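Local coordinates for CCMAN5 (PDB 2XSG), which is a bacterial family 92 glycoside hydrolase, an alpha-mannosidase that binds calcium and is used to tailor mannose-6-phosphate-bearing glycans on recombinant lysosomal enzymes, at residues His584-Asn588 with Leu656-Asp660; Tyr615-Asn621 with Pro642-Tyr648. All coordinates share one frame; numbering follows the deposited sequence.

Interaction 1: His584-Asn588 with Leu656-Asp660. With CA (calcium ion), chain C.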
loop_
_atom_site.group_PDB
_atom_site.type_symbol
_atom_site.label_atom_id
_atom_site.label_comp_id
_atom_site.label_asym_id
_atom_site.label_seq_id
_atom_site.Cartn_x
_atom_site.Cartn_y
_atom_site.Cartn_z
ATOM N N HIS A 584 3.279 22.186 2.941
ATOM C CA HIS A 584 2.778 20.883 2.525
ATOM C C HIS A 584 3.893 19.839 2.608
ATOM O O HIS A 584 5.060 20.152 2.341
ATOM C CB HIS A 584 2.275 20.974 1.085
ATOM C CG HIS A 584 1.878 19.658 0.499
ATOM N ND1 HIS A 584 2.510 19.107 -0.598
ATOM C CD2 HIS A 584 0.898 18.796 0.841
ATOM C CE1 HIS A 584 1.946 17.948 -0.890
ATOM N NE2 HIS A 584 0.964 17.738 -0.033
ATOM N N SER A 585 3.537 18.603 2.963
ATOM C CA SER A 585 4.485 17.493 2.869
ATOM C C SER A 585 4.098 16.541 1.753
ATOM O O SER A 585 2.930 16.132 1.654
ATOM C CB SER A 585 4.608 16.733 4.186
ATOM O OG SER A 585 5.570 15.686 4.066
ATOM N N ASN A 586 5.079 16.178 0.926
ATOM C CA ASN A 586 4.899 15.128 -0.094
ATOM C C ASN A 586 5.252 13.714 0.395
ATOM O O ASN A 586 4.953 12.727 -0.274
ATOM C CB ASN A 586 5.731 15.439 -1.346
ATOM C CG ASN A 586 5.429 16.808 -1.920
ATOM O OD1 ASN A 586 6.310 17.685 -1.994
ATOM N ND2 ASN A 586 4.193 17.015 -2.291
ATOM N N ALA A 587 5.869 13.622 1.569
ATOM C CA ALA A 587 6.515 12.385 2.006
ATOM C C ALA A 587 5.588 11.489 2.818
ATOM O O ALA A 587 5.900 10.316 3.047
ATOM C CB ALA A 587 7.793 12.706 2.805
ATOM N N ASN A 588 4.459 12.048 3.247
ATOM C CA ASN A 588 3.461 11.335 4.045
ATOM C C ASN A 588 2.038 11.581 3.538
ATOM O O ASN A 588 1.796 12.506 2.737
ATOM C CB ASN A 588 3.553 11.772 5.505
ATOM C CG ASN A 588 3.121 10.700 6.460
ATOM O OD1 ASN A 588 3.200 9.512 6.154
ATOM N ND2 ASN A 588 2.651 11.108 7.632
ATOM N N LEU A 656 10.919 9.840 -2.060
ATOM C CA LEU A 656 11.733 10.596 -1.114
ATOM C C LEU A 656 12.270 9.667 -0.021
ATOM O O LEU A 656 11.629 8.661 0.297
ATOM C CB LEU A 656 10.895 11.692 -0.472
ATOM C CG LEU A 656 10.417 12.815 -1.410
ATOM C CD1 LEU A 656 9.432 13.692 -0.680
ATOM C CD2 LEU A 656 11.592 13.629 -1.935
ATOM N N PRO A 657 13.430 10.009 0.569
ATOM C CA PRO A 657 13.851 9.237 1.736
ATOM C C PRO A 657 12.767 9.347 2.837
ATOM O O PRO A 657 12.192 10.421 3.008
ATOM C CB PRO A 657 15.145 9.934 2.170
ATOM C CG PRO A 657 15.046 11.341 1.555
ATOM C CD PRO A 657 14.348 11.134 0.272
ATOM N N THR A 658 12.534 8.244 3.560
ATOM C CA THR A 658 11.466 8.062 4.572
ATOM C C THR A 658 10.037 7.903 4.012
ATOM O O THR A 658 9.096 7.591 4.762
ATOM C CB THR A 658 11.373 9.200 5.619
ATOM O OG1 THR A 658 10.771 10.346 5.000
ATOM C CG2 THR A 658 12.722 9.553 6.249
ATOM N N MET A 659 9.858 8.158 2.728
ATOM C CA MET A 659 8.525 8.153 2.139
ATOM C C MET A 659 8.084 6.729 1.794
ATOM O O MET A 659 8.291 6.263 0.687
ATOM C CB MET A 659 8.504 9.057 0.906
ATOM C CG MET A 659 7.182 9.082 0.128
ATOM S SD MET A 659 7.350 10.256 -1.224
ATOM C CE MET A 659 5.819 9.967 -2.103
ATOM N N ASP A 660 7.514 6.023 2.768
ATOM C CA ASP A 660 7.086 4.641 2.558
ATOM C C ASP A 660 5.878 4.654 1.645
ATOM O O ASP A 660 5.074 5.574 1.714
ATOM C CB ASP A 660 6.726 3.994 3.896
ATOM C CG ASP A 660 7.926 3.830 4.803
ATOM O OD1 ASP A 660 9.051 3.698 4.269
ATOM O OD2 ASP A 660 7.756 3.855 6.047
HETATM CA CA CA C . 3.519 7.229 5.612
HETATM O O HOH W 1 4.852 7.761 3.626
#

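Interaction 2: Tyr615-Asn621 with Pro642-Tyr648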
loop_
_atom_site.group_PDB
_atom_site.type_symbol
_atom_site.label_atom_id
_atom_site.label_comp_id
_atom_site.label_asym_id
_atom_site.label_seq_id
_atom_site.Cartn_x
_atom_site.Cartn_y
_atom_site.Cartn_z
ATOM N N TYR A 615 4.185 15.289 -8.988
ATOM C CA TYR A 615 4.240 13.905 -9.488
ATOM C C TYR A 615 5.176 13.694 -10.680
ATOM O O TYR A 615 5.590 12.568 -10.931
ATOM C CB TYR A 615 2.842 13.378 -9.807
ATOM C CG TYR A 615 1.999 13.215 -8.578
ATOM C CD1 TYR A 615 2.087 12.059 -7.810
ATOM C CD2 TYR A 615 1.124 14.227 -8.173
ATOM C CE1 TYR A 615 1.332 11.896 -6.667
ATOM C CE2 TYR A 615 0.352 14.081 -7.028
ATOM C CZ TYR A 615 0.457 12.902 -6.274
ATOM O OH TYR A 615 -0.305 12.743 -5.139
ATOM N N THR A 616 5.515 14.762 -11.406
ATOM C CA THR A 616 6.310 14.573 -12.627
ATOM C C THR A 616 7.510 15.507 -12.775
ATOM O O THR A 616 8.240 15.384 -13.750
ATOM C CB THR A 616 5.476 14.666 -13.915
ATOM O OG1 THR A 616 5.179 16.036 -14.203
ATOM C CG2 THR A 616 4.186 13.885 -13.799
ATOM N N LYS A 617 7.707 16.410 -11.815
ATOM C CA LYS A 617 8.781 17.406 -11.867
ATOM C C LYS A 617 9.529 17.470 -10.522
ATOM O O LYS A 617 9.254 16.682 -9.617
ATOM C CB LYS A 617 8.198 18.785 -12.211
ATOM C CG LYS A 617 7.447 18.847 -13.545
ATOM C CD LYS A 617 6.834 20.228 -13.756
ATOM C CE LYS A 617 6.156 20.351 -15.104
ATOM N NZ LYS A 617 7.117 20.312 -16.242
ATOM N N GLU A 618 10.484 18.387 -10.418
ATOM C CA GLU A 618 11.167 18.667 -9.167
ATOM C C GLU A 618 10.331 19.647 -8.376
ATOM O O GLU A 618 9.802 20.597 -8.946
ATOM C CB GLU A 618 12.515 19.320 -9.420
ATOM C CG GLU A 618 13.553 18.448 -10.084
ATOM C CD GLU A 618 14.953 18.964 -9.812
ATOM O OE1 GLU A 618 15.094 20.184 -9.572
ATOM O OE2 GLU A 618 15.902 18.152 -9.795
ATOM N N THR A 619 10.207 19.415 -7.074
ATOM C CA THR A 619 9.569 20.372 -6.171
ATOM C C THR A 619 10.436 20.633 -4.947
ATOM O O THR A 619 11.340 19.847 -4.644
ATOM C CB THR A 619 8.208 19.863 -5.635
ATOM O OG1 THR A 619 8.350 18.503 -5.187
ATOM C CG2 THR A 619 7.129 19.957 -6.710
ATOM N N TRP A 620 10.131 21.722 -4.238
ATOM C CA TRP A 620 10.700 21.976 -2.915
ATOM C C TRP A 620 10.109 21.033 -1.881
ATOM O O TRP A 620 8.892 20.878 -1.786
ATOM C CB TRP A 620 10.449 23.417 -2.484
ATOM C CG TRP A 620 11.411 24.368 -3.112
ATOM C CD1 TRP A 620 11.120 25.355 -4.024
ATOM C CD2 TRP A 620 12.826 24.413 -2.900
ATOM N NE1 TRP A 620 12.268 26.021 -4.365
ATOM C CE2 TRP A 620 13.332 25.464 -3.702
ATOM C CE3 TRP A 620 13.714 23.687 -2.093
ATOM C CZ2 TRP A 620 14.693 25.803 -3.722
ATOM C CZ3 TRP A 620 15.070 24.020 -2.120
ATOM C CH2 TRP A 620 15.545 25.068 -2.932
ATOM N N ASN A 621 10.993 20.389 -1.127
ATOM C CA ASN A 621 10.586 19.482 -0.062
ATOM C C ASN A 621 11.187 19.878 1.265
ATOM O O ASN A 621 12.407 19.827 1.443
ATOM C CB ASN A 621 10.933 18.041 -0.416
ATOM C CG ASN A 621 10.000 17.483 -1.462
ATOM O OD1 ASN A 621 8.957 16.922 -1.131
ATOM N ND2 ASN A 621 10.330 17.703 -2.733
ATOM N N PRO A 642 16.001 22.347 3.298
ATOM C CA PRO A 642 15.008 21.919 2.325
ATOM C C PRO A 642 15.643 21.568 0.981
ATOM O O PRO A 642 16.642 22.174 0.591
ATOM C CB PRO A 642 14.126 23.154 2.176
ATOM C CG PRO A 642 14.152 23.767 3.520
ATOM C CD PRO A 642 15.595 23.612 3.954
ATOM N N LEU A 643 15.045 20.614 0.273
ATOM C CA LEU A 643 15.649 20.031 -0.916
ATOM C C LEU A 643 14.723 20.116 -2.148
ATOM O O LEU A 643 13.549 19.787 -2.077
ATOM C CB LEU A 643 16.035 18.583 -0.597
ATOM C CG LEU A 643 16.639 17.638 -1.621
ATOM C CD1 LEU A 643 18.148 17.898 -1.735
ATOM C CD2 LEU A 643 16.374 16.183 -1.208
ATOM N N LYS A 644 15.266 20.569 -3.274
ATOM C CA LYS A 644 14.520 20.578 -4.534
ATOM C C LYS A 644 14.838 19.311 -5.309
ATOM O O LYS A 644 15.974 19.108 -5.742
ATOM C CB LYS A 644 14.850 21.821 -5.365
ATOM C CG LYS A 644 13.808 22.107 -6.444
ATOM C CD LYS A 644 14.014 23.480 -7.057
ATOM C CE LYS A 644 13.003 23.756 -8.158
ATOM N NZ LYS A 644 13.556 24.785 -9.099
ATOM N N THR A 645 13.834 18.464 -5.485
ATOM C CA THR A 645 14.050 17.111 -5.970
ATOM C C THR A 645 12.729 16.553 -6.474
ATOM O O THR A 645 11.662 17.071 -6.115
ATOM C CB THR A 645 14.611 16.215 -4.830
ATOM O OG1 THR A 645 14.814 14.886 -5.307
ATOM C CG2 THR A 645 13.656 16.195 -3.622
ATOM N N LYS A 646 12.795 15.532 -7.332
ATOM C CA LYS A 646 11.592 14.814 -7.753
ATOM C C LYS A 646 11.124 13.962 -6.588
ATOM O O LYS A 646 11.932 13.340 -5.896
ATOM C CB LYS A 646 11.851 13.896 -8.945
ATOM C CG LYS A 646 12.290 14.564 -10.224
ATOM C CD LYS A 646 12.160 13.554 -11.380
ATOM C CE LYS A 646 11.692 14.211 -12.672
ATOM N NZ LYS A 646 11.787 13.222 -13.799
ATOM N N VAL A 647 9.814 13.923 -6.390
ATOM C CA VAL A 647 9.221 13.144 -5.303
ATOM C C VAL A 647 9.182 11.684 -5.737
ATOM O O VAL A 647 9.454 10.782 -4.950
ATOM C CB VAL A 647 7.820 13.711 -4.939
ATOM C CG1 VAL A 647 7.001 12.742 -4.076
ATOM C CG2 VAL A 647 7.974 15.038 -4.226
ATOM N N TYR A 648 8.854 11.477 -7.008
ATOM C CA TYR A 648 8.771 10.165 -7.614
ATOM C C TYR A 648 9.850 10.026 -8.686
ATOM O O TYR A 648 9.908 10.867 -9.591
ATOM C CB TYR A 648 7.412 10.009 -8.297
ATOM C CG TYR A 648 6.249 9.847 -7.359
ATOM C CD1 TYR A 648 5.631 10.958 -6.790
ATOM C CD2 TYR A 648 5.730 8.588 -7.081
ATOM C CE1 TYR A 648 4.543 10.815 -5.916
ATOM C CE2 TYR A 648 4.616 8.428 -6.224
ATOM C CZ TYR A 648 4.037 9.550 -5.650
ATOM O OH TYR A 648 2.961 9.404 -4.815
HETATM O O HOH W 2 8.336 11.997 -11.381
HETATM O O HOH W 3 1.435 11.282 -3.303
HETATM O O HOH W 4 8.101 13.753 -8.836
HETATM O O HOH W 5 8.296 16.400 -7.091
#

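Interaction 1: His584-Asn588 with Leu656-Asp660
Met659 lies alongside the backbone of Asn586 and Ala587, and this strip of side chain against main chain makes up much of the contact. Its CG sits 3.4 Å from Ala587 O, and the terminal CE comes as close to Asn586 O. The reach follows from a chain that is extended throughout: CG is anti to the backbone N (chi1 176°) and both later torsions stay near 180°. The methyl of Ala587 meets two apolar groups, Leu656 CD1 4.0 Å from Ala587 CB and Met659 CB slightly farther off. Polar linkage comes through one water, which donates to Ala587 O at 2.8 Å and to Asp660 O at 2.9 Å. The same water is a calcium ligand, 2.5 Å from the ion, so Ala587 O and Asp660 O, both too far to bind the ion, hold the metal-bound water in place. Asn588 OD1 binds the calcium directly at 2.4 Å, and Glu589 and Asp662 complete the protein share of the site; the Asn588 amide nitrogen is held by Gln536 O. In family 92 relatives such a calcium belongs to the active site, which this junction probably helps to shape.

Each loop is shaped locally. Ser585 OG accepts from Ala587 N in an ST turn, while Leu656 to Met659 form a type II beta turn closed by Met659 N to Leu656 O at 3.0 Å. This buried junction joins the loop between helices 560-570 and 604-616 to the one between strand 638-646 and helix 665-675. Asn586 rests on Ile614 of helix 604-616, and Leu656 touches residues of strands 618-623 and 638-646.

Interaction 2: Tyr615-Asn621 with Pro642-Tyr648
The Trp620 indole carries Lys644 CB over one face of its six-membered ring, a CH-pi contact with CB 3.9 Å from the ring centroid and only 9° off the normal. Further along the same lysine, CD comes near Trp620 CE2. At the ring's edge, near its plane, lies Pro642 O, 3.6 Å from Trp620 CZ3. Tyr615 and Tyr648 run side by side with their planes at 32°, an oblique pair that meets most closely at Tyr615 CD1 and Tyr648 CE1, 3.3 Å apart. A water in the plane of the Tyr648 ring, at its edge, joins the two hydroxyls; Tyr648 OH is also bonded to Met666 O.

The strands form an antiparallel pair at the margin of a three-stranded sheet in which 638-646 is central. Thr619 with Thr645 and Asn621 with Leu643 are hydrogen-bonded pairs, and Trp620 with Lys644 is the non-hydrogen-bonded pair separating them. Thr619 N to Thr645 O is nearly straight, though the donor stands above the carbonyl plane. With Trp620 replaced by an alanine, the Lys644 methylenes would probably lose the ring face they lie against, and the lysine chain would be likely to turn more freely.

On the face bearing Thr619 and Asn621, Val647 CG2 packs 3.6 Å from Thr619 OG1 and near Asn621 OD1. With CG beside its own backbone N (chi1 -74°), Asn621 turns its ND2 back to Thr619 OG1 at 3.3 Å. Where the strands part, one water bridges Lys617 O, Thr619 OG1 and Val647 N, accepting from the last at 3.0 Å.

How the interactions relate
All the touching residues of interaction 1 are buried, whereas interaction 2 is partly buried and includes the exposed Glu618 and Lys644. Their centres lie 10 Å apart and they touch: Met659 CE is 3.6 Å from Val647 CG1, and Asn586 CB packs against Val647 CG2. Leu656 also touches Asn621, and Asn586 touches Thr619, which puts the face of the strand pair bearing Asn621 and Thr619 against the loops of interaction 1. Along the chain, 615-621 and 642-648 both fall between 584-588 and 656-660. Chemistry follows place: the loops are joined by apolar contacts and a calcium-bound water, the strands by direct backbone hydrogen bonds, with aromatic pairing and water bridges alongside.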